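Local coordinates for flavin reductase domain protein, FMN-binding (Shewanella baltica, PDB 3HMZ) that binds flavin mononucleotide and probably acts as an NAD(P)-dependent oxidoreductase of the flavin reductase type, at residues N12-A22 / V154-F164; L25-L33 / V84-T93. All blocks are in the same frame, centred on the assembly; numbering follows the deposited sequence. Where two conformers were deposited one is given.

Contact 1 lays the short N-terminal strand along the strand 149-160, and contact 2 joins the start of the strand 32-38 to the end of the strand 79-84 and the helix 90-96; both reach the same antiparallel sheet. Their centres are about 15 Å apart, yet they meet through Leu25, whose CD2 lies 3.6 Å from Phe164 CG and whose CD1 lies 4.0 Å from Ala157 CB. Contact 1 stands away from the cofactor. Contact 2 borders it: the side chain of Thr31 comes within about 4 Å of the bound FMN and of the side chain of Ala48, and Thr93 packs beside Ala46, both FMN-binding residues.

Contact 1: N12-A22 / V154-F164; sequences NNIAAVELAKA and VIGAWADTQVF
Val17 packs against Ala157, Ala159 and Phe164 on the tight side of this contact. A chi1 of 171° swings CG1 of Val17 to within 3.9 Å of Phe164 CE1, while its CG2 lies 3.8 Å from Ala159 CB. Ala157 has little room to be larger, since Ala22 CB sits 3.6 Å from Ala157 CB. Ala15 CB and Thr161 CG2 are closer still, at 3.4 Å, tighter than usual for carbons. Beneath these side chains 14-16 forms an antiparallel edge strand on 154-160, part of the FMN-binding split barrel of the flavin reductase family; Ala15 and Ala159 are its hydrogen-bonded pair, and Val17 N to Ala157 O adds a nearly straight bond (175°). The looser, wetter end begins at Asn13, whose OD1 takes the Thr161 hydroxyl, OG1, on a lone pair at 2.9 Å. There Asp160 OD1 accepts from Gln162 N, an Asx turn, and from a water that also receives Asn13 N. Its OD2 lies over the Asn12 amide and forms a salt bridge with Lys178, which also bonds Asn12 OD1. With an alanine in place of Asp160, Lys178 would probably lose its carboxylate mate and Gln162 N its side-chain acceptor.

Contact 2: L25-L33 / V84-T93; sequences LLNHGPTVL and VPTVAQLQLT
Val84 and Pro85 wedge against Leu26, Pro30 and Leu33 in the FMN-binding split barrel, where the antiparallel strands 32-38 and 79-84 come together before the chain leaves strand 79-84 for the helix 90-96. Apolar packing dominates. The two methyls of Val84 divide the work: chi1 of -178° sends CG1 to Pro30 CB, while CG2 lies 3.9 Å from Leu26 CD2. A branched residue thus fills two directions at once. Leu33 does likewise, its CG against Pro85 CB at 4.1 Å, its CD1 on Leu92 CD2 at 3.6 Å and its CD2 against Thr93, joining strand to helix. Proline, with no N-H to continue strand pairing, suits the exit from the sheet; Pro85 CD packs 3.2 Å from Thr31 O.

Between the two segments the polar link is a water, within hydrogen-bonding distance of Thr31 O and Pro85 O. Buried Leu25 O has no polar partner in the model and lies 3.7 Å from Val84 CG2. Thr31 OG1 bonds Tyr183 N, and Asn27, within the type I turn Leu26-Gly29, bonds through OD1 to Trp49 of the second subunit. Gln89 occupies the helix N-cap position, and its OE1 accepts Thr86 N on a lone pair at 2.9 Å. Its carbonyl oxygen takes two donors from Thr93: the backbone N, and OG1 at 2.8 Å, which approaches from 44° above the carbonyl plane.

Contact 1: N12-A22 / V154-F164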
ATOM      1  N   ASN A  12     -18.940  16.525  -8.702  1.00 26.95           N
ATOM      2  CA  ASN A  12     -17.530  16.352  -9.000  1.00 27.20           C
ATOM      3  C   ASN A  12     -17.390  16.094 -10.498  1.00 25.88           C
ATOM      4  O   ASN A  12     -18.240  15.426 -11.113  1.00 26.98           O
ATOM      5  CB  ASN A  12     -16.910  15.209  -8.166  1.00 28.83           C
ATOM      6  CG  ASN A  12     -16.876  15.516  -6.663  1.00 30.63           C
ATOM      7  OD1 ASN A  12     -16.775  16.683  -6.261  1.00 32.05           O
ATOM      8  ND2 ASN A  12     -16.953  14.470  -5.828  1.00 32.89           N
ATOM      9  N   ASN A  13     -16.363  16.692 -11.086  1.00 24.08           N
ATOM     10  CA  ASN A  13     -16.059  16.498 -12.494  1.00 23.46           C
ATOM     11  C   ASN A  13     -15.167  15.254 -12.624  1.00 21.04           C
ATOM     12  O   ASN A  13     -14.045  15.266 -12.134  1.00 22.86           O
ATOM     13  CB  ASN A  13     -15.296  17.710 -12.991  1.00 24.91           C
ATOM     14  CG  ASN A  13     -14.973  17.630 -14.441  1.00 27.46           C
ATOM     15  OD1 ASN A  13     -13.795  17.582 -14.828  1.00 29.91           O
ATOM     16  ND2 ASN A  13     -16.023  17.573 -15.279  1.00 27.47           N
ATOM     17  N   ILE A  14     -15.669  14.223 -13.277  1.00 20.06           N
ATOM     18  CA  ILE A  14     -14.951  12.949 -13.497  0.50 19.86           C
ATOM     19  C   ILE A  14     -14.318  12.957 -14.879  1.00 19.71           C
ATOM     20  O   ILE A  14     -14.988  13.303 -15.874  1.00 21.81           O
ATOM     21  CB  ILE A  14     -15.899  11.726 -13.439  0.50 22.03           C
ATOM     22  CG1 ILE A  14     -16.530  11.597 -12.050  0.50 22.89           C
ATOM     23  CG2 ILE A  14     -15.150  10.414 -13.797  0.50 22.20           C
ATOM     24  CD1 ILE A  14     -17.524  10.450 -11.899  0.50 22.97           C
ATOM     25  N   ALA A  15     -13.049  12.571 -14.954  1.00 17.45           N
ATOM     26  CA  ALA A  15     -12.338  12.421 -16.211  1.00 17.72           C
ATOM     27  C   ALA A  15     -11.686  11.052 -16.215  1.00 16.54           C
ATOM     28  O   ALA A  15     -11.346  10.506 -15.152  1.00 17.03           O
ATOM     29  CB  ALA A  15     -11.261  13.512 -16.365  1.00 19.60           C
ATOM     30  N   ALA A  16     -11.486  10.506 -17.408  1.00 16.46           N
ATOM     31  CA  ALA A  16     -10.655   9.327 -17.566  1.00 15.90           C
ATOM     32  C   ALA A  16      -9.199   9.684 -17.175  1.00 16.52           C
ATOM     33  O   ALA A  16      -8.736  10.810 -17.349  1.00 16.94           O
ATOM     34  CB  ALA A  16     -10.639   8.810 -19.026  1.00 18.00           C
ATOM     35  N   VAL A  17      -8.535   8.681 -16.647  1.00 16.17           N
ATOM     36  CA  VAL A  17      -7.115   8.724 -16.312  1.00 15.55           C
ATOM     37  C   VAL A  17      -6.462   7.822 -17.351  1.00 16.64           C
ATOM     38  O   VAL A  17      -6.789   6.638 -17.441  1.00 17.00           O
ATOM     39  CB  VAL A  17      -6.821   8.209 -14.896  1.00 15.05           C
ATOM     40  CG1 VAL A  17      -5.303   8.038 -14.625  1.00 15.45           C
ATOM     41  CG2 VAL A  17      -7.472   9.145 -13.849  1.00 16.65           C
ATOM     42  N   GLU A  18      -5.529   8.402 -18.108  1.00 17.12           N
ATOM     43  CA  GLU A  18      -4.743   7.641 -19.086  1.00 19.42           C
ATOM     44  C   GLU A  18      -4.342   6.311 -18.434  1.00 18.29           C
ATOM     45  O   GLU A  18      -3.786   6.310 -17.331  1.00 18.47           O
ATOM     46  CB  GLU A  18      -3.484   8.509 -19.425  1.00 23.55           C
ATOM     47  CG  GLU A  18      -2.554   7.895 -20.317  1.00 25.84           C
ATOM     48  CD  GLU A  18      -1.279   8.676 -20.500  1.00 23.19           C
ATOM     49  OE1 GLU A  18      -1.027   9.803 -19.949  1.00 22.94           O
ATOM     50  OE2 GLU A  18      -0.486   8.071 -21.195  1.00 27.01           O
ATOM     51  N   LEU A  19      -4.612   5.182 -19.096  1.00 18.82           N
ATOM     52  CA  LEU A  19      -4.413   3.873 -18.477  1.00 19.62           C
ATOM     53  C   LEU A  19      -2.980   3.651 -17.970  1.00 19.25           C
ATOM     54  O   LEU A  19      -2.803   3.120 -16.879  1.00 20.53           O
ATOM     55  CB  LEU A  19      -4.888   2.750 -19.398  1.00 23.66           C
ATOM     56  CG  LEU A  19      -5.306   1.444 -18.776  1.00 26.15           C
ATOM     57  CD1 LEU A  19      -6.393   1.630 -17.699  1.00 25.78           C
ATOM     58  CD2 LEU A  19      -5.737   0.480 -19.890  1.00 28.18           C
ATOM     59  N   ALA A  20      -1.995   4.163 -18.713  1.00 19.21           N
ATOM     60  CA  ALA A  20      -0.583   4.096 -18.340  1.00 20.17           C
ATOM     61  C   ALA A  20      -0.230   4.860 -17.054  1.00 19.57           C
ATOM     62  O   ALA A  20       0.885   4.698 -16.542  1.00 22.19           O
ATOM     63  CB  ALA A  20       0.282   4.653 -19.496  1.00 20.63           C
ATOM     64  N   LYS A  21      -1.115   5.753 -16.586  1.00 18.95           N
ATOM     65  CA  LYS A  21      -0.915   6.483 -15.317  1.00 19.78           C
ATOM     66  C   LYS A  21      -1.820   6.009 -14.204  1.00 17.49           C
ATOM     67  O   LYS A  21      -1.715   6.547 -13.079  1.00 18.79           O
ATOM     68  CB  LYS A  21      -1.118   7.980 -15.528  1.00 22.21           C
ATOM     69  CG  LYS A  21      -0.143   8.523 -16.559  1.00 27.19           C
ATOM     70  CD  LYS A  21       0.372   9.841 -16.262  1.00 31.41           C
ATOM     71  CE  LYS A  21       1.366  10.361 -17.317  1.00 34.26           C
ATOM     72  NZ  LYS A  21       2.601   9.519 -17.532  1.00 36.62           N
ATOM     73  N   ALA A  22      -2.709   5.042 -14.487  1.00 17.12           N
ATOM     74  CA  ALA A  22      -3.660   4.545 -13.491  1.00 16.67           C
ATOM     75  C   ALA A  22      -2.999   4.085 -12.183  1.00 17.14           C
ATOM     76  O   ALA A  22      -3.558   4.255 -11.104  1.00 16.74           O
ATOM     77  CB  ALA A  22      -4.549   3.385 -14.079  1.00 18.44           C
ATOM     78  N   VAL A 154      -6.118  -3.806 -14.650  1.00 16.91           N
ATOM     79  CA  VAL A 154      -6.934  -2.575 -14.583  1.00 16.73           C
ATOM     80  C   VAL A 154      -7.260  -2.263 -16.050  1.00 18.28           C
ATOM     81  O   VAL A 154      -6.345  -2.077 -16.893  1.00 19.37           O
ATOM     82  CB  VAL A 154      -6.177  -1.438 -13.919  1.00 16.51           C
ATOM     83  CG1 VAL A 154      -6.960  -0.135 -14.071  1.00 17.85           C
ATOM     84  CG2 VAL A 154      -5.900  -1.791 -12.445  1.00 18.45           C
ATOM     85  N   ILE A 155      -8.551  -2.267 -16.367  1.00 18.68           N
ATOM     86  CA  ILE A 155      -9.050  -2.035 -17.723  1.00 19.53           C
ATOM     87  C   ILE A 155      -9.640  -0.664 -17.977  1.00 18.22           C
ATOM     88  O   ILE A 155      -9.996  -0.341 -19.110  1.00 21.16           O
ATOM     89  CB  ILE A 155     -10.062  -3.170 -18.144  1.00 21.74           C
ATOM     90  CG1 ILE A 155     -11.325  -3.161 -17.276  1.00 22.85           C
ATOM     91  CG2 ILE A 155      -9.336  -4.554 -18.064  1.00 22.47           C
ATOM     92  CD1 ILE A 155     -12.418  -4.190 -17.714  1.00 24.61           C
ATOM     93  N   GLY A 156      -9.794   0.130 -16.916  1.00 17.61           N
ATOM     94  CA  GLY A 156     -10.293   1.467 -17.032  1.00 17.64           C
ATOM     95  C   GLY A 156     -10.013   2.199 -15.736  1.00 15.46           C
ATOM     96  O   GLY A 156      -9.965   1.555 -14.673  1.00 17.70           O
ATOM     97  N   ALA A 157      -9.788   3.516 -15.829  1.00 15.80           N
ATOM     98  CA  ALA A 157      -9.494   4.329 -14.656  1.00 15.67           C
ATOM     99  C   ALA A 157     -10.051   5.716 -14.846  1.00 14.67           C
ATOM    100  O   ALA A 157     -10.031   6.255 -15.973  1.00 15.82           O
ATOM    101  CB  ALA A 157      -7.995   4.348 -14.399  1.00 16.87           C
ATOM    102  N   TRP A 158     -10.564   6.302 -13.754  1.00 15.03           N
ATOM    103  CA  TRP A 158     -11.188   7.628 -13.771  1.00 15.20           C
ATOM    104  C   TRP A 158     -10.931   8.295 -12.435  1.00 14.44           C
ATOM    105  O   TRP A 158     -10.684   7.625 -11.441  1.00 16.48           O
ATOM    106  CB  TRP A 158     -12.723   7.529 -13.991  1.00 15.59           C
ATOM    107  CG  TRP A 158     -13.117   6.699 -15.165  1.00 16.00           C
ATOM    108  CD1 TRP A 158     -13.376   7.147 -16.431  1.00 17.74           C
ATOM    109  CD2 TRP A 158     -13.225   5.273 -15.221  1.00 15.79           C
ATOM    110  NE1 TRP A 158     -13.703   6.112 -17.256  1.00 17.93           N
ATOM    111  CE2 TRP A 158     -13.630   4.939 -16.546  1.00 17.13           C
ATOM    112  CE3 TRP A 158     -13.078   4.250 -14.288  1.00 16.01           C
ATOM    113  CZ2 TRP A 158     -13.857   3.611 -16.943  1.00 17.36           C
ATOM    114  CZ3 TRP A 158     -13.332   2.929 -14.683  1.00 16.10           C
ATOM    115  CH2 TRP A 158     -13.706   2.627 -16.011  1.00 16.48           C
ATOM    116  N   ALA A 159     -11.005   9.611 -12.401  1.00 14.47           N
ATOM    117  CA  ALA A 159     -10.852  10.345 -11.170  1.00 14.95           C
ATOM    118  C   ALA A 159     -11.518  11.696 -11.193  1.00 15.14           C
ATOM    119  O   ALA A 159     -11.725  12.293 -12.259  1.00 16.29           O
ATOM    120  CB  ALA A 159      -9.324  10.489 -10.819  1.00 15.19           C
ATOM    121  N   ASP A 160     -11.804  12.179  -9.989  1.00 15.63           N
ATOM    122  CA  ASP A 160     -12.320  13.535  -9.758  1.00 16.32           C
ATOM    123  C   ASP A 160     -11.189  14.506 -10.069  1.00 14.88           C
ATOM    124  O   ASP A 160     -10.181  14.533  -9.350  1.00 15.88           O
ATOM    125  CB  ASP A 160     -12.784  13.607  -8.298  1.00 17.60           C
ATOM    126  CG  ASP A 160     -13.210  14.947  -7.856  1.00 19.99           C
ATOM    127  OD1 ASP A 160     -13.024  15.954  -8.556  1.00 19.80           O
ATOM    128  OD2 ASP A 160     -13.747  14.960  -6.721  1.00 25.47           O
ATOM    129  N   THR A 161     -11.402  15.354 -11.073  1.00 16.46           N
ATOM    130  CA  THR A 161     -10.358  16.255 -11.516  1.00 17.50           C
ATOM    131  C   THR A 161      -9.965  17.322 -10.514  1.00 17.64           C
ATOM    132  O   THR A 161      -8.926  17.938 -10.687  1.00 20.23           O
ATOM    133  CB  THR A 161     -10.717  16.940 -12.834  1.00 18.32           C
ATOM    134  OG1 THR A 161     -11.923  17.698 -12.681  1.00 19.67           O
ATOM    135  CG2 THR A 161     -10.874  15.891 -13.984  1.00 19.69           C
ATOM    136  N   GLN A 162     -10.793  17.584  -9.512  1.00 19.45           N
ATOM    137  CA  GLN A 162     -10.359  18.517  -8.455  1.00 20.79           C
ATOM    138  C   GLN A 162      -9.227  17.937  -7.587  1.00 21.13           C
ATOM    139  O   GLN A 162      -8.432  18.714  -7.015  1.00 22.97           O
ATOM    140  CB  GLN A 162     -11.505  18.879  -7.545  1.00 22.99           C
ATOM    141  CG  GLN A 162     -11.151  20.058  -6.649  1.00 26.09           C
ATOM    142  CD  GLN A 162     -12.320  20.582  -5.877  1.00 28.33           C
ATOM    143  OE1 GLN A 162     -13.186  19.825  -5.432  1.00 28.11           O
ATOM    144  NE2 GLN A 162     -12.339  21.933  -5.683  1.00 30.66           N
ATOM    145  N   VAL A 163      -9.146  16.602  -7.514  1.00 17.53           N
ATOM    146  CA  VAL A 163      -8.112  16.027  -6.646  0.50 17.22           C
ATOM    147  C   VAL A 163      -7.052  15.234  -7.400  1.00 16.64           C
ATOM    148  O   VAL A 163      -5.959  15.141  -6.917  1.00 17.01           O
ATOM    149  CB  VAL A 163      -8.742  15.283  -5.480  0.50 16.23           C
ATOM    150  CG1 VAL A 163      -9.454  14.069  -5.988  0.50 14.80           C
ATOM    151  CG2 VAL A 163      -7.724  14.938  -4.423  0.50 16.60           C
ATOM    152  N   PHE A 164      -7.339  14.731  -8.614  1.00 16.85           N
ATOM    153  CA  PHE A 164      -6.341  14.067  -9.441  1.00 15.65           C
ATOM    154  C   PHE A 164      -6.589  14.489 -10.874  1.00 16.11           C
ATOM    155  O   PHE A 164      -7.699  14.347 -11.399  1.00 16.69           O
ATOM    156  CB  PHE A 164      -6.438  12.551  -9.321  1.00 16.75           C
ATOM    157  CG  PHE A 164      -5.353  11.808 -10.061  1.00 15.76           C
ATOM    158  CD1 PHE A 164      -5.471  11.512 -11.411  1.00 16.07           C
ATOM    159  CD2 PHE A 164      -4.207  11.409  -9.409  1.00 16.82           C
ATOM    160  CE1 PHE A 164      -4.460  10.813 -12.072  1.00 16.89           C
ATOM    161  CE2 PHE A 164      -3.220  10.708 -10.038  1.00 17.29           C
ATOM    162  CZ  PHE A 164      -3.335  10.404 -11.375  1.00 15.58           C
TER
HETATM  163  O   HOH W   1     -14.553  18.072  -9.309  1.00 26.34           O
HETATM  164  O   HOH W   2      -8.308   4.716 -18.638  1.00 25.42           O

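Contact 2: L25-L33 / V84-T93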
ATOM      1  N   LEU A  25      -2.886   6.308  -9.033  1.00 15.29           N
ATOM      2  CA  LEU A  25      -4.052   6.450  -8.191  1.00 14.83           C
ATOM      3  C   LEU A  25      -3.872   5.694  -6.858  1.00 14.18           C
ATOM      4  O   LEU A  25      -4.559   5.994  -5.877  1.00 14.63           O
ATOM      5  CB  LEU A  25      -5.313   5.954  -8.922  1.00 14.10           C
ATOM      6  CG  LEU A  25      -5.648   6.756 -10.189  1.00 14.67           C
ATOM      7  CD1 LEU A  25      -6.771   6.079 -11.012  1.00 15.95           C
ATOM      8  CD2 LEU A  25      -6.006   8.223  -9.882  1.00 16.16           C
ATOM      9  N   LEU A  26      -3.019   4.657  -6.845  1.00 14.08           N
ATOM     10  CA  LEU A  26      -2.809   3.838  -5.667  1.00 14.83           C
ATOM     11  C   LEU A  26      -1.399   3.930  -5.101  1.00 13.96           C
ATOM     12  O   LEU A  26      -1.093   3.238  -4.142  1.00 15.50           O
ATOM     13  CB  LEU A  26      -3.106   2.370  -5.991  1.00 15.18           C
ATOM     14  CG  LEU A  26      -4.505   2.063  -6.495  1.00 16.05           C
ATOM     15  CD1 LEU A  26      -4.659   0.588  -6.806  1.00 18.03           C
ATOM     16  CD2 LEU A  26      -5.590   2.541  -5.505  1.00 17.47           C
ATOM     17  N   ASN A  27      -0.523   4.719  -5.730  1.00 13.88           N
ATOM     18  CA  ASN A  27       0.908   4.661  -5.403  1.00 14.70           C
ATOM     19  C   ASN A  27       1.253   5.067  -3.976  1.00 14.57           C
ATOM     20  O   ASN A  27       2.175   4.504  -3.382  1.00 15.31           O
ATOM     21  CB  ASN A  27       1.722   5.445  -6.425  1.00 16.83           C
ATOM     22  CG  ASN A  27       2.860   4.655  -7.006  1.00 19.16           C
ATOM     23  OD1 ASN A  27       2.791   3.447  -7.106  1.00 23.10           O
ATOM     24  ND2 ASN A  27       3.877   5.351  -7.465  1.00 24.65           N
ATOM     25  N   HIS A  28       0.457   5.994  -3.436  1.00 14.37           N
ATOM     26  CA  HIS A  28       0.613   6.474  -2.081  1.00 13.48           C
ATOM     27  C   HIS A  28       0.009   5.528  -1.012  1.00 14.21           C
ATOM     28  O   HIS A  28       0.024   5.844   0.177  1.00 13.94           O
ATOM     29  CB  HIS A  28       0.074   7.887  -1.944  1.00 13.57           C
ATOM     30  CG  HIS A  28      -1.383   8.009  -2.213  1.00 14.73           C
ATOM     31  ND1 HIS A  28      -1.961   7.633  -3.412  1.00 14.99           N
ATOM     32  CD2 HIS A  28      -2.365   8.552  -1.468  1.00 14.60           C
ATOM     33  CE1 HIS A  28      -3.258   7.885  -3.357  1.00 15.06           C
ATOM     34  NE2 HIS A  28      -3.533   8.436  -2.181  1.00 14.77           N
ATOM     35  N   GLY A  29      -0.504   4.364  -1.446  1.00 13.54           N
ATOM     36  CA  GLY A  29      -0.994   3.326  -0.573  1.00 13.65           C
ATOM     37  C   GLY A  29      -2.283   3.608   0.207  1.00 14.18           C
ATOM     38  O   GLY A  29      -2.411   3.202   1.364  1.00 14.89           O
ATOM     39  N   PRO A  30      -3.279   4.216  -0.444  1.00 14.16           N
ATOM     40  CA  PRO A  30      -4.520   4.449   0.284  1.00 13.89           C
ATOM     41  C   PRO A  30      -5.281   3.153   0.583  1.00 13.87           C
ATOM     42  O   PRO A  30      -5.173   2.175  -0.149  1.00 15.24           O
ATOM     43  CB  PRO A  30      -5.351   5.266  -0.720  1.00 15.46           C
ATOM     44  CG  PRO A  30      -4.886   4.761  -2.088  1.00 15.53           C
ATOM     45  CD  PRO A  30      -3.412   4.571  -1.869  1.00 14.40           C
ATOM     46  N   THR A  31      -6.093   3.211   1.621  1.00 14.17           N
ATOM     47  CA  THR A  31      -7.102   2.205   1.878  1.00 13.95           C
ATOM     48  C   THR A  31      -8.185   2.459   0.817  1.00 14.11           C
ATOM     49  O   THR A  31      -8.484   3.606   0.486  1.00 15.22           O
ATOM     50  CB  THR A  31      -7.614   2.332   3.303  1.00 14.95           C
ATOM     51  OG1 THR A  31      -6.535   1.967   4.175  1.00 16.96           O
ATOM     52  CG2 THR A  31      -8.793   1.459   3.538  1.00 16.11           C
ATOM     53  N   VAL A  32      -8.709   1.372   0.247  1.00 14.50           N
ATOM     54  CA  VAL A  32      -9.671   1.446  -0.823  1.00 14.39           C
ATOM     55  C   VAL A  32     -10.993   0.823  -0.469  1.00 13.69           C
ATOM     56  O   VAL A  32     -11.123   0.180   0.583  1.00 14.80           O
ATOM     57  CB  VAL A  32      -9.122   0.770  -2.110  1.00 14.16           C
ATOM     58  CG1 VAL A  32      -7.756   1.367  -2.491  1.00 14.75           C
ATOM     59  CG2 VAL A  32      -8.963  -0.749  -1.937  1.00 14.81           C
ATOM     60  N   LEU A  33     -11.976   1.063  -1.330  1.00 14.11           N
ATOM     61  CA  LEU A  33     -13.236   0.299  -1.292  1.00 14.63           C
ATOM     62  C   LEU A  33     -13.204  -0.655  -2.484  1.00 15.08           C
ATOM     63  O   LEU A  33     -12.844  -0.277  -3.591  1.00 14.53           O
ATOM     64  CB  LEU A  33     -14.479   1.187  -1.348  1.00 15.73           C
ATOM     65  CG  LEU A  33     -14.493   2.356  -0.388  1.00 15.34           C
ATOM     66  CD1 LEU A  33     -15.769   3.167  -0.651  1.00 16.96           C
ATOM     67  CD2 LEU A  33     -14.347   1.953   1.064  1.00 16.66           C
ATOM     68  N   VAL A  84     -10.917   4.859  -4.430  1.00 13.21           N
ATOM     69  CA  VAL A  84     -10.220   5.564  -3.366  1.00 13.44           C
ATOM     70  C   VAL A  84     -11.188   6.454  -2.611  1.00 12.52           C
ATOM     71  O   VAL A  84     -11.614   7.485  -3.149  1.00 14.45           O
ATOM     72  CB  VAL A  84      -9.046   6.390  -3.956  1.00 14.05           C
ATOM     73  CG1 VAL A  84      -8.286   7.075  -2.848  1.00 14.38           C
ATOM     74  CG2 VAL A  84      -8.057   5.484  -4.771  1.00 14.98           C
ATOM     75  N   PRO A  85     -11.533   6.095  -1.373  1.00 13.90           N
ATOM     76  CA  PRO A  85     -12.437   6.928  -0.599  1.00 14.05           C
ATOM     77  C   PRO A  85     -11.720   8.190  -0.078  1.00 13.93           C
ATOM     78  O   PRO A  85     -10.485   8.295  -0.107  1.00 15.02           O
ATOM     79  CB  PRO A  85     -12.885   6.000   0.535  1.00 15.74           C
ATOM     80  CG  PRO A  85     -11.721   5.144   0.749  1.00 14.77           C
ATOM     81  CD  PRO A  85     -11.218   4.866  -0.648  1.00 14.66           C
ATOM     82  N   THR A  86     -12.544   9.116   0.374  1.00 15.41           N
ATOM     83  CA  THR A  86     -12.102  10.390   0.904  1.00 14.72           C
ATOM     84  C   THR A  86     -12.309  10.446   2.412  1.00 14.23           C
ATOM     85  O   THR A  86     -13.051   9.650   2.981  1.00 15.21           O
ATOM     86  CB  THR A  86     -12.915  11.524   0.302  1.00 14.89           C
ATOM     87  OG1 THR A  86     -14.257  11.389   0.766  1.00 17.19           O
ATOM     88  CG2 THR A  86     -12.807  11.549  -1.216  1.00 16.79           C
ATOM     89  N   VAL A  87     -11.688  11.445   3.032  1.00 14.51           N
ATOM     90  CA  VAL A  87     -11.903  11.740   4.465  1.00 15.76           C
ATOM     91  C   VAL A  87     -13.397  11.947   4.756  1.00 16.61           C
ATOM     92  O   VAL A  87     -13.882  11.514   5.789  1.00 17.35           O
ATOM     93  CB  VAL A  87     -11.055  12.932   4.917  1.00 17.57           C
ATOM     94  CG1 VAL A  87     -11.582  13.515   6.251  1.00 20.27           C
ATOM     95  CG2 VAL A  87      -9.601  12.511   5.015  1.00 18.87           C
ATOM     96  N   ALA A  88     -14.135  12.564   3.816  1.00 15.41           N
ATOM     97  CA  ALA A  88     -15.608  12.731   3.945  1.00 16.57           C
ATOM     98  C   ALA A  88     -16.329  11.393   4.097  1.00 16.87           C
ATOM     99  O   ALA A  88     -17.405  11.336   4.698  1.00 19.45           O
ATOM    100  CB  ALA A  88     -16.189  13.485   2.768  1.00 17.26           C
ATOM    101  N   GLN A  89     -15.729  10.331   3.539  1.00 16.30           N
ATOM    102  CA  GLN A  89     -16.238   8.969   3.589  1.00 15.81           C
ATOM    103  C   GLN A  89     -15.625   8.127   4.703  1.00 16.41           C
ATOM    104  O   GLN A  89     -15.676   6.893   4.663  1.00 16.10           O
ATOM    105  CB  GLN A  89     -16.004   8.309   2.234  1.00 16.43           C
ATOM    106  CG  GLN A  89     -16.768   8.985   1.103  1.00 16.12           C
ATOM    107  CD  GLN A  89     -16.387   8.398  -0.238  1.00 15.85           C
ATOM    108  OE1 GLN A  89     -15.219   8.330  -0.572  1.00 16.64           O
ATOM    109  NE2 GLN A  89     -17.387   8.018  -1.037  1.00 17.15           N
ATOM    110  N   LEU A  90     -15.125   8.795   5.760  1.00 15.67           N
ATOM    111  CA  LEU A  90     -14.536   8.087   6.903  1.00 16.62           C
ATOM    112  C   LEU A  90     -15.521   7.053   7.512  1.00 16.87           C
ATOM    113  O   LEU A  90     -15.188   5.871   7.652  1.00 17.34           O
ATOM    114  CB  LEU A  90     -14.151   9.083   8.008  1.00 18.62           C
ATOM    115  CG  LEU A  90     -13.674   8.528   9.340  1.00 19.15           C
ATOM    116  CD1 LEU A  90     -12.419   7.743   9.161  1.00 19.75           C
ATOM    117  CD2 LEU A  90     -13.459   9.701  10.287  1.00 19.08           C
ATOM    118  N   GLN A  91     -16.749   7.489   7.804  1.00 18.12           N
ATOM    119  CA  GLN A  91     -17.726   6.581   8.437  0.60 18.94           C
ATOM    120  C   GLN A  91     -18.126   5.481   7.464  1.00 17.68           C
ATOM    121  O   GLN A  91     -18.185   4.315   7.843  1.00 18.01           O
ATOM    122  CB  GLN A  91     -19.002   7.286   8.931  0.60 20.14           C
ATOM    123  CG  GLN A  91     -18.852   8.541   9.747  0.60 22.34           C
ATOM    124  CD  GLN A  91     -17.823   8.518  10.844  0.60 22.53           C
ATOM    125  OE1 GLN A  91     -17.654   7.521  11.528  0.60 24.08           O
ATOM    126  NE2 GLN A  91     -17.191   9.687  11.093  0.60 23.81           N
ATOM    127  N   LEU A  92     -18.377   5.843   6.205  1.00 17.78           N
ATOM    128  CA  LEU A  92     -18.738   4.876   5.175  1.00 18.16           C
ATOM    129  C   LEU A  92     -17.686   3.778   5.063  1.00 17.33           C
ATOM    130  O   LEU A  92     -17.998   2.576   5.013  1.00 16.75           O
ATOM    131  CB  LEU A  92     -18.919   5.557   3.818  1.00 17.51           C
ATOM    132  CG  LEU A  92     -19.331   4.749   2.579  1.00 18.36           C
ATOM    133  CD1 LEU A  92     -19.975   5.647   1.482  1.00 20.35           C
ATOM    134  CD2 LEU A  92     -18.170   3.983   1.962  1.00 17.92           C
ATOM    135  N   THR A  93     -16.421   4.212   5.059  1.00 15.96           N
ATOM    136  CA  THR A  93     -15.303   3.264   4.871  1.00 16.12           C
ATOM    137  C   THR A  93     -15.213   2.280   6.024  1.00 16.48           C
ATOM    138  O   THR A  93     -15.138   1.061   5.822  1.00 17.82           O
ATOM    139  CB  THR A  93     -13.997   4.014   4.653  1.00 15.75           C
ATOM    140  OG1 THR A  93     -14.123   4.848   3.489  1.00 16.82           O
ATOM    141  CG2 THR A  93     -12.815   3.059   4.480  1.00 16.56           C
TER
HETATM  142  O   HOH W   3      -8.485   6.480   0.617  1.00 14.63           O